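Local coordinates for protein importin-95 (Chaetomium thermophilum, PDB 4XRI) that probably acts as a nuclear import receptor, carrying cargo proteins into the nucleus, with a likely ability to bind a small GTPase, at residues R807-M816 with M843-G854; Y826-R836 with E866-G874. The protein carries 2 engineered substitutions. All blocks are in the same frame, centred on the assembly; numbering follows the deposited sequence.

Contact 1: residues R807-M816 with M843-G854; sequences RSEALMRASM and MIRETRSNREFG. With SO4 (sulfate ion), chain E.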
loop_
_atom_site.group_PDB
_atom_site.type_symbol
_atom_site.label_atom_id
_atom_site.label_comp_id
_atom_site.label_asym_id
_atom_site.label_seq_id
_atom_site.Cartn_x
_atom_site.Cartn_y
_atom_site.Cartn_z
ATOM N N ARG A 807 8.279 -7.615 17.090
ATOM C CA ARG A 807 9.055 -8.707 16.518
ATOM C C ARG A 807 8.351 -9.350 15.332
ATOM O O ARG A 807 7.192 -9.055 15.047
ATOM C CB ARG A 807 9.341 -9.764 17.588
ATOM C CG ARG A 807 8.125 -10.130 18.428
ATOM C CD ARG A 807 8.348 -9.798 19.894
ATOM N NE ARG A 807 8.717 -10.972 20.680
ATOM C CZ ARG A 807 9.564 -10.953 21.704
ATOM N NH1 ARG A 807 9.833 -12.071 22.364
ATOM N NH2 ARG A 807 10.146 -9.820 22.068
ATOM N N SER A 808 9.072 -10.226 14.641
ATOM C CA SER A 808 8.495 -11.032 13.578
ATOM C C SER A 808 8.781 -12.498 13.859
ATOM O O SER A 808 9.648 -12.817 14.672
ATOM C CB SER A 808 9.052 -10.629 12.211
ATOM O OG SER A 808 10.426 -10.954 12.103
ATOM N N GLU A 809 8.052 -13.387 13.194
ATOM C CA GLU A 809 8.285 -14.817 13.350
ATOM C C GLU A 809 9.693 -15.182 12.894
ATOM O O GLU A 809 10.387 -15.965 13.545
ATOM C CB GLU A 809 7.252 -15.629 12.569
ATOM C CG GLU A 809 7.612 -17.097 12.447
ATOM C CD GLU A 809 6.431 -17.964 12.058
ATOM O OE1 GLU A 809 5.300 -17.438 11.987
ATOM O OE2 GLU A 809 6.636 -19.176 11.829
ATOM N N ALA A 810 10.108 -14.598 11.774
ATOM C CA ALA A 810 11.432 -14.843 11.212
ATOM C C ALA A 810 12.541 -14.442 12.179
ATOM O O ALA A 810 13.560 -15.125 12.287
ATOM C CB ALA A 810 11.589 -14.097 9.895
ATOM N N LEU A 811 12.333 -13.336 12.885
ATOM C CA LEU A 811 13.328 -12.836 13.827
ATOM C C LEU A 811 13.484 -13.782 15.014
ATOM O O LEU A 811 14.600 -14.061 15.457
ATOM C CB LEU A 811 12.950 -11.437 14.315
ATOM C CG LEU A 811 13.872 -10.813 15.364
ATOM C CD1 LEU A 811 15.313 -10.797 14.875
ATOM C CD2 LEU A 811 13.407 -9.407 15.719
ATOM N N MET A 812 12.360 -14.283 15.517
ATOM C CA MET A 812 12.385 -15.209 16.642
ATOM C C MET A 812 12.963 -16.553 16.218
ATOM O O MET A 812 13.693 -17.188 16.977
ATOM C CB MET A 812 10.983 -15.388 17.228
ATOM C CG MET A 812 10.339 -14.087 17.688
ATOM S SD MET A 812 11.439 -13.052 18.676
ATOM C CE MET A 812 11.633 -14.051 20.150
ATOM N N ARG A 813 12.636 -16.979 15.003
ATOM C CA ARG A 813 13.189 -18.215 14.459
ATOM C C ARG A 813 14.707 -18.118 14.343
ATOM O O ARG A 813 15.435 -18.992 14.820
ATOM C CB ARG A 813 12.571 -18.533 13.095
ATOM C CG ARG A 813 13.098 -19.817 12.468
ATOM C CD ARG A 813 12.245 -20.273 11.294
ATOM N NE ARG A 813 12.277 -19.331 10.178
ATOM C CZ ARG A 813 11.284 -18.506 9.860
ATOM N NH1 ARG A 813 10.167 -18.502 10.576
ATOM N NH2 ARG A 813 11.406 -17.688 8.824
ATOM N N ALA A 814 15.175 -17.042 13.715
ATOM C CA ALA A 814 16.605 -16.796 13.546
ATOM C C ALA A 814 17.326 -16.725 14.888
ATOM O O ALA A 814 18.465 -17.177 15.019
ATOM C CB ALA A 814 16.829 -15.513 12.763
ATOM N N SER A 815 16.651 -16.153 15.881
ATOM C CA SER A 815 17.205 -16.033 17.225
ATOM C C SER A 815 17.385 -17.403 17.865
ATOM O O SER A 815 18.434 -17.695 18.443
ATOM C CB SER A 815 16.307 -15.159 18.100
ATOM O OG SER A 815 16.193 -13.854 17.564
ATOM N N MET A 816 16.352 -18.235 17.762
ATOM C CA MET A 816 16.418 -19.614 18.231
ATOM C C MET A 816 17.574 -20.340 17.558
ATOM O O MET A 816 18.322 -21.072 18.207
ATOM C CB MET A 816 15.101 -20.354 17.959
ATOM C CG MET A 816 13.875 -19.796 18.670
ATOM S SD MET A 816 13.907 -19.969 20.465
ATOM C CE MET A 816 14.505 -18.357 20.967
ATOM N N MET A 843 12.482 -16.740 26.601
ATOM C CA MET A 843 12.491 -16.420 25.178
ATOM C C MET A 843 12.168 -17.643 24.329
ATOM O O MET A 843 11.335 -17.585 23.427
ATOM C CB MET A 843 13.851 -15.846 24.773
ATOM C CG MET A 843 13.911 -15.274 23.370
ATOM S SD MET A 843 15.585 -14.766 22.937
ATOM C CE MET A 843 15.290 -13.889 21.404
ATOM N N ILE A 844 12.838 -18.750 24.629
ATOM C CA ILE A 844 12.644 -19.995 23.896
ATOM C C ILE A 844 11.258 -20.569 24.135
ATOM O O ILE A 844 10.567 -20.965 23.193
ATOM C CB ILE A 844 13.689 -21.043 24.295
ATOM C CG1 ILE A 844 15.091 -20.495 24.050
ATOM C CG2 ILE A 844 13.470 -22.340 23.529
ATOM C CD1 ILE A 844 16.172 -21.432 24.490
ATOM N N ARG A 845 10.857 -20.612 25.401
ATOM C CA ARG A 845 9.553 -21.149 25.771
ATOM C C ARG A 845 8.423 -20.378 25.097
ATOM O O ARG A 845 7.460 -20.973 24.619
ATOM C CB ARG A 845 9.368 -21.125 27.286
ATOM C CG ARG A 845 8.048 -21.722 27.739
ATOM C CD ARG A 845 7.682 -21.274 29.138
ATOM N NE ARG A 845 6.249 -21.406 29.381
ATOM C CZ ARG A 845 5.341 -20.523 28.977
ATOM N NH1 ARG A 845 4.056 -20.723 29.240
ATOM N NH2 ARG A 845 5.716 -19.444 28.304
ATOM N N GLU A 846 8.549 -19.054 25.054
ATOM C CA GLU A 846 7.559 -18.216 24.385
ATOM C C GLU A 846 7.487 -18.546 22.901
ATOM O O GLU A 846 6.410 -18.565 22.306
ATOM C CB GLU A 846 7.883 -16.732 24.567
ATOM C CG GLU A 846 6.901 -15.806 23.864
ATOM C CD GLU A 846 7.437 -14.400 23.695
ATOM O OE1 GLU A 846 8.581 -14.254 23.212
ATOM O OE2 GLU A 846 6.718 -13.442 24.046
ATOM N N THR A 847 8.646 -18.809 22.311
ATOM C CA THR A 847 8.742 -19.061 20.882
ATOM C C THR A 847 8.145 -20.415 20.521
ATOM O O THR A 847 7.447 -20.546 19.515
ATOM C CB THR A 847 10.201 -19.014 20.399
ATOM O OG1 THR A 847 10.873 -17.899 20.999
ATOM C CG2 THR A 847 10.257 -18.880 18.884
ATOM N N ARG A 848 8.421 -21.425 21.340
ATOM C CA ARG A 848 7.926 -22.765 21.055
ATOM C C ARG A 848 6.431 -22.877 21.351
ATOM O O ARG A 848 5.738 -23.707 20.765
ATOM C CB ARG A 848 8.714 -23.817 21.847
ATOM C CG ARG A 848 8.572 -23.756 23.363
ATOM C CD ARG A 848 9.356 -24.893 24.013
ATOM N NE ARG A 848 9.137 -24.991 25.455
ATOM C CZ ARG A 848 10.058 -24.723 26.376
ATOM N NH1 ARG A 848 11.271 -24.333 26.011
ATOM N NH2 ARG A 848 9.765 -24.848 27.664
ATOM N N SER A 849 5.933 -22.023 22.239
ATOM C CA SER A 849 4.546 -22.116 22.688
ATOM C C SER A 849 3.581 -21.243 21.888
ATOM O O SER A 849 2.370 -21.295 22.105
ATOM C CB SER A 849 4.448 -21.753 24.170
ATOM O OG SER A 849 5.157 -22.680 24.971
ATOM N N ASN A 850 4.110 -20.439 20.972
ATOM C CA ASN A 850 3.261 -19.609 20.126
ATOM C C ASN A 850 2.588 -20.455 19.051
ATOM O O ASN A 850 3.218 -20.848 18.068
ATOM C CB ASN A 850 4.071 -18.480 19.485
ATOM C CG ASN A 850 3.202 -17.483 18.730
ATOM O OD1 ASN A 850 2.036 -17.747 18.436
ATOM N ND2 ASN A 850 3.776 -16.329 18.407
ATOM N N ARG A 851 1.297 -20.715 19.234
ATOM C CA ARG A 851 0.540 -21.542 18.301
ATOM C C ARG A 851 0.372 -20.879 16.934
ATOM O O ARG A 851 0.027 -21.543 15.956
ATOM C CB ARG A 851 -0.834 -21.880 18.887
ATOM C CG ARG A 851 -0.787 -22.801 20.097
ATOM C CD ARG A 851 -2.184 -23.082 20.633
ATOM N NE ARG A 851 -3.015 -23.798 19.669
ATOM C CZ ARG A 851 -3.158 -25.119 19.642
ATOM N NH1 ARG A 851 -2.522 -25.874 20.527
ATOM N NH2 ARG A 851 -3.935 -25.687 18.730
ATOM N N GLU A 852 0.619 -19.573 16.866
ATOM C CA GLU A 852 0.473 -18.834 15.614
ATOM C C GLU A 852 1.720 -18.914 14.737
ATOM O O GLU A 852 1.690 -18.525 13.569
ATOM C CB GLU A 852 0.135 -17.367 15.892
ATOM C CG GLU A 852 -1.346 -17.087 16.109
ATOM C CD GLU A 852 -2.135 -17.037 14.810
ATOM O OE1 GLU A 852 -1.549 -17.287 13.736
ATOM O OE2 GLU A 852 -3.347 -16.742 14.866
ATOM N N PHE A 853 2.815 -19.411 15.302
ATOM C CA PHE A 853 4.045 -19.585 14.538
ATOM C C PHE A 853 3.992 -20.853 13.694
ATOM O O PHE A 853 3.235 -21.776 13.990
ATOM C CB PHE A 853 5.261 -19.632 15.466
ATOM C CG PHE A 853 5.703 -18.283 15.963
ATOM C CD1 PHE A 853 5.310 -17.123 15.315
ATOM C CD2 PHE A 853 6.523 -18.177 17.075
ATOM C CE1 PHE A 853 5.721 -15.883 15.772
ATOM C CE2 PHE A 853 6.935 -16.941 17.537
ATOM C CZ PHE A 853 6.536 -15.794 16.884
ATOM N N GLY A 854 4.809 -20.895 12.646
ATOM C CA GLY A 854 4.857 -22.040 11.754
ATOM C C GLY A 854 5.610 -23.215 12.344
ATOM O O GLY A 854 6.079 -23.154 13.480
HETATM S S SO4 E . 5.072 -12.020 11.317
HETATM O O1 SO4 E . 5.733 -12.353 12.574
HETATM O O2 SO4 E . 5.307 -13.088 10.350
HETATM O O3 SO4 E . 5.603 -10.764 10.797
HETATM O O4 SO4 E . 3.638 -11.881 11.553
#
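Glu809 and Phe853 meet at one end of the antiparallel-leaning helix pair 809-825 and 838-849 of the C-terminal alpha-solenoid, by the turn that leads into helix 855-872. Segments 809-816 and 843-849 run 10.6 Å apart at their closest and cross at -128°. With CG turned away from its own backbone N (chi1 168°) and the rest of the chain extended, Glu809 slides past the phenyl ring, and its CG lies 3.7 Å from Phe853 CD1. Its OE2 then accepts from Gly854 N at 2.6 Å, a fairly straight bond on the syn side but 33° out of the carboxylate plane. Gly854 is the N-cap residue of helix 855-872, and OE2 also bonds Thr857 OG1, so one carboxylate oxygen grips the first turn of that helix twice. Within its own segment the Phe853 ring lies beneath Asn850 ND2, which sits over the ring centre.

Further along, the interface is apolar and rich in methionine. The extended Met843 brings CE to 3.7 Å from Ser815 CB, and Met812, its chain bent, touches the same methyl with its own CE. Met816 SD lies 3.7 Å from Ile844 CA, while its CG touches Thr847 CG2, also at 3.7 Å. Beside the methionines, Arg807 NH1 forms a salt bridge with Glu846 OE1 at 2.7 Å, weak as a hydrogen bond, with OE1 at the guanidinium edge; Arg807 NH2 turns to Asp804 O instead. A sulfate, probably from the crystallisation liquor, accepts from Glu809 N at the start of helix 809-825, where Ser808 OG caps Leu811 N.

Around this pair, Leu811, Met812 and Ser815 pack on Ile801 of helix 791-802, Ser808 and Ala814 face helix 754-780, and Met816 reaches Thr860 of helix 855-872.

Contact 2: residues Y826-R836 with E866-G874; sequences YPNGQLADAFR and EQVKRQIAG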
loop_
_atom_site.group_PDB
_atom_site.type_symbol
_atom_site.label_atom_id
_atom_site.label_comp_id
_atom_site.label_asym_id
_atom_site.label_seq_id
_atom_site.Cartn_x
_atom_site.Cartn_y
_atom_site.Cartn_z
ATOM N N TYR A 826 30.166 -23.893 21.144
ATOM C CA TYR A 826 30.858 -23.968 22.422
ATOM C C TYR A 826 30.200 -25.010 23.315
ATOM O O TYR A 826 29.396 -24.673 24.184
ATOM C CB TYR A 826 30.878 -22.601 23.104
ATOM C CG TYR A 826 31.534 -21.530 22.266
ATOM C CD1 TYR A 826 32.912 -21.357 22.280
ATOM C CD2 TYR A 826 30.778 -20.702 21.450
ATOM C CE1 TYR A 826 33.516 -20.381 21.511
ATOM C CE2 TYR A 826 31.371 -19.726 20.677
ATOM C CZ TYR A 826 32.739 -19.569 20.709
ATOM O OH TYR A 826 33.332 -18.596 19.938
ATOM N N PRO A 827 30.542 -26.289 23.094
ATOM C CA PRO A 827 29.969 -27.408 23.845
ATOM C C PRO A 827 30.587 -27.521 25.230
ATOM O O PRO A 827 31.249 -26.583 25.666
ATOM C CB PRO A 827 30.319 -28.618 22.979
ATOM C CG PRO A 827 31.613 -28.234 22.348
ATOM C CD PRO A 827 31.550 -26.741 22.120
ATOM N N ASN A 828 30.388 -28.664 25.886
ATOM C CA ASN A 828 30.829 -28.906 27.264
ATOM C C ASN A 828 30.724 -27.680 28.175
ATOM O O ASN A 828 31.660 -27.355 28.910
ATOM C CB ASN A 828 32.268 -29.445 27.291
ATOM C CG ASN A 828 32.375 -30.870 26.778
ATOM O OD1 ASN A 828 31.397 -31.620 26.789
ATOM N ND2 ASN A 828 33.560 -31.247 26.315
ATOM N N GLY A 829 29.584 -26.999 28.102
ATOM C CA GLY A 829 29.221 -25.955 29.048
ATOM C C GLY A 829 30.177 -24.792 29.232
ATOM O O GLY A 829 30.532 -24.452 30.359
ATOM N N GLN A 830 30.591 -24.173 28.133
ATOM C CA GLN A 830 31.394 -22.958 28.211
ATOM C C GLN A 830 30.474 -21.746 28.273
ATOM O O GLN A 830 30.887 -20.653 28.664
ATOM C CB GLN A 830 32.342 -22.849 27.017
ATOM C CG GLN A 830 33.026 -24.154 26.657
ATOM C CD GLN A 830 34.013 -23.992 25.519
ATOM O OE1 GLN A 830 34.667 -22.957 25.394
ATOM N NE2 GLN A 830 34.120 -25.014 24.678
ATOM N N LEU A 831 29.221 -21.955 27.883
ATOM C CA LEU A 831 28.219 -20.897 27.896
ATOM C C LEU A 831 27.033 -21.279 28.769
ATOM O O LEU A 831 25.960 -20.680 28.667
ATOM C CB LEU A 831 27.737 -20.592 26.478
ATOM C CG LEU A 831 28.779 -20.249 25.413
ATOM C CD1 LEU A 831 28.088 -19.873 24.113
ATOM C CD2 LEU A 831 29.693 -19.131 25.884
ATOM N N ALA A 832 27.230 -22.284 29.619
ATOM C CA ALA A 832 26.169 -22.781 30.492
ATOM C C ALA A 832 25.606 -21.665 31.364
ATOM O O ALA A 832 24.400 -21.599 31.597
ATOM C CB ALA A 832 26.683 -23.923 31.357
ATOM N N ASP A 833 26.487 -20.785 31.832
ATOM C CA ASP A 833 26.085 -19.641 32.645
ATOM C C ASP A 833 25.116 -18.729 31.904
ATOM O O ASP A 833 24.051 -18.382 32.416
ATOM C CB ASP A 833 27.310 -18.835 33.081
ATOM C CG ASP A 833 28.152 -19.563 34.106
ATOM O OD1 ASP A 833 27.635 -20.516 34.727
ATOM O OD2 ASP A 833 29.327 -19.181 34.290
ATOM N N ALA A 834 25.499 -18.337 30.695
ATOM C CA ALA A 834 24.694 -17.419 29.901
ATOM C C ALA A 834 23.383 -18.052 29.441
ATOM O O ALA A 834 22.411 -17.348 29.170
ATOM C CB ALA A 834 25.492 -16.925 28.699
ATOM N N PHE A 835 23.356 -19.378 29.355
ATOM C CA PHE A 835 22.177 -20.085 28.862
ATOM C C PHE A 835 21.138 -20.339 29.949
ATOM O O PHE A 835 19.936 -20.327 29.677
ATOM C CB PHE A 835 22.587 -21.412 28.221
ATOM C CG PHE A 835 23.090 -21.273 26.811
ATOM C CD1 PHE A 835 24.223 -21.952 26.395
ATOM C CD2 PHE A 835 22.423 -20.470 25.898
ATOM C CE1 PHE A 835 24.688 -21.827 25.099
ATOM C CE2 PHE A 835 22.883 -20.342 24.599
ATOM C CZ PHE A 835 24.017 -21.023 24.200
ATOM N N ARG A 836 21.599 -20.561 31.175
ATOM C CA ARG A 836 20.699 -20.865 32.285
ATOM C C ARG A 836 19.994 -19.614 32.802
ATOM O O ARG A 836 19.155 -19.696 33.700
ATOM C CB ARG A 836 21.461 -21.548 33.423
ATOM C CG ARG A 836 22.596 -20.719 33.999
ATOM C CD ARG A 836 23.339 -21.471 35.090
ATOM N NE ARG A 836 24.540 -20.759 35.519
ATOM C CZ ARG A 836 25.179 -20.992 36.660
ATOM N NH1 ARG A 836 26.264 -20.296 36.969
ATOM N NH2 ARG A 836 24.728 -21.917 37.498
ATOM N N GLU A 866 16.534 -27.935 23.504
ATOM C CA GLU A 866 17.343 -29.131 23.681
ATOM C C GLU A 866 18.821 -28.764 23.748
ATOM O O GLU A 866 19.547 -29.257 24.607
ATOM C CB GLU A 866 17.092 -30.128 22.550
ATOM C CG GLU A 866 17.192 -31.575 22.992
ATOM C CD GLU A 866 16.085 -31.952 23.954
ATOM O OE1 GLU A 866 14.941 -31.500 23.744
ATOM O OE2 GLU A 866 16.362 -32.690 24.923
ATOM N N GLN A 867 19.258 -27.888 22.848
ATOM C CA GLN A 867 20.641 -27.400 22.839
ATOM C C GLN A 867 21.022 -26.735 24.155
ATOM O O GLN A 867 22.113 -26.931 24.693
ATOM C CB GLN A 867 20.838 -26.412 21.690
ATOM C CG GLN A 867 20.907 -27.062 20.315
ATOM C CD GLN A 867 22.156 -27.907 20.117
ATOM O OE1 GLN A 867 22.290 -28.987 20.694
ATOM N NE2 GLN A 867 23.079 -27.415 19.295
ATOM N N VAL A 868 20.099 -25.924 24.658
ATOM C CA VAL A 868 20.232 -25.312 25.981
ATOM C C VAL A 868 20.389 -26.411 27.025
ATOM O O VAL A 868 21.457 -26.543 27.564
ATOM C CB VAL A 868 19.045 -24.408 26.312
ATOM C CG1 VAL A 868 19.117 -23.889 27.734
ATOM C CG2 VAL A 868 19.050 -23.226 25.379
ATOM N N LYS A 869 19.380 -27.259 27.215
ATOM C CA LYS A 869 19.448 -28.384 28.149
ATOM C C LYS A 869 20.745 -29.203 28.086
ATOM O O LYS A 869 21.290 -29.558 29.122
ATOM C CB LYS A 869 18.237 -29.293 27.914
ATOM C CG LYS A 869 16.944 -28.726 28.442
ATOM C CD LYS A 869 15.796 -29.675 28.298
ATOM C CE LYS A 869 14.537 -29.085 28.900
ATOM N NZ LYS A 869 13.337 -29.930 28.641
ATOM N N ARG A 870 21.248 -29.481 26.886
ATOM C CA ARG A 870 22.496 -30.235 26.758
ATOM C C ARG A 870 23.699 -29.383 27.162
ATOM O O ARG A 870 24.789 -29.903 27.394
ATOM C CB ARG A 870 22.686 -30.764 25.330
ATOM C CG ARG A 870 21.517 -31.604 24.832
ATOM C CD ARG A 870 21.936 -32.592 23.749
ATOM N NE ARG A 870 22.611 -31.952 22.623
ATOM C CZ ARG A 870 22.440 -32.306 21.354
ATOM N NH1 ARG A 870 23.101 -31.672 20.394
ATOM N NH2 ARG A 870 21.608 -33.290 21.042
ATOM N N GLN A 871 23.496 -28.071 27.239
ATOM C CA GLN A 871 24.511 -27.159 27.758
ATOM C C GLN A 871 24.532 -27.146 29.290
ATOM O O GLN A 871 25.604 -27.174 29.895
ATOM C CB GLN A 871 24.281 -25.735 27.238
ATOM C CG GLN A 871 25.057 -25.404 25.977
ATOM C CD GLN A 871 26.511 -25.055 26.263
ATOM O OE1 GLN A 871 26.822 -24.443 27.285
ATOM N NE2 GLN A 871 27.407 -25.449 25.363
ATOM N N ILE A 872 23.362 -27.084 29.929
ATOM C CA ILE A 872 23.316 -26.888 31.393
ATOM C C ILE A 872 24.192 -27.906 32.134
ATOM O O ILE A 872 24.887 -27.567 33.093
ATOM C CB ILE A 872 21.843 -26.965 31.960
ATOM C CG1 ILE A 872 21.115 -25.621 31.798
ATOM C CG2 ILE A 872 21.819 -27.492 33.353
ATOM C CD1 ILE A 872 20.497 -25.475 30.429
ATOM N N ALA A 873 24.137 -29.161 31.700
ATOM C CA ALA A 873 24.961 -30.199 32.308
ATOM C C ALA A 873 26.200 -30.491 31.465
ATOM O O ALA A 873 26.097 -30.967 30.333
ATOM C CB ALA A 873 24.152 -31.470 32.512
ATOM N N GLY A 874 27.372 -30.207 32.026
ATOM C CA GLY A 874 28.627 -30.488 31.351
ATOM C C GLY A 874 29.145 -31.870 31.695
ATOM O O GLY A 874 28.525 -32.599 32.471
#
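Gln871 reaches from the last turn of helix 855-872 between Phe835 and the loop that follows helix 809-825. Its CB lies 3.9 Å from Phe835 CD1, and CG comes closer still, 3.6 Å from the same ring carbon, the two side chains passing obliquely. A bend at chi2 (-80°) then swings the amide along the loop, its plane inclined 61° to the phenyl ring. OE1 lies in the plane of that ring at its edge and settles 3.3 Å from Gly829 CA; it is also near Ala832 N, but at an angle too poor for a hydrogen bond. On the other branch NE2 points at Tyr826 O, modelled at 2.4 Å, so short that the details of this bond are doubtful. NE2 also makes a weak hydrogen bond to Ala823 O. One turn back along helix 855-872, Val868 CG1 packs on Phe835 CB at 4.3 Å, while the Phe835 ring meets Phe795 edge-to-face. The glutamine amide thus turns its donor toward carbonyls at the C-terminal end of helix 809-825, tying the last modelled helix to the loop that follows, at the C-terminal end of this HEAT-repeat alpha-solenoid.

In the fold
Both contacts lie in the C-terminal part of the solenoid and are linked by two helices, each leading from one to the other: helix 809-825 runs from contact 1 to the loop of contact 2, and helix 855-872 from the cap at Gly854 to Gln871. They touch directly, Ile844 CD1 packing on Val868 CG2 at 3.5 Å. Contact 1 is the more buried, a helix pair with a methionine-rich middle and charged groups near its margins. Contact 2 lies farther from the centre of the chain and has more exposed residues; there a short helix and a loop fold around one buried glutamine, whose amide turns to backbone carbonyls, where contact 1 uses carboxylates.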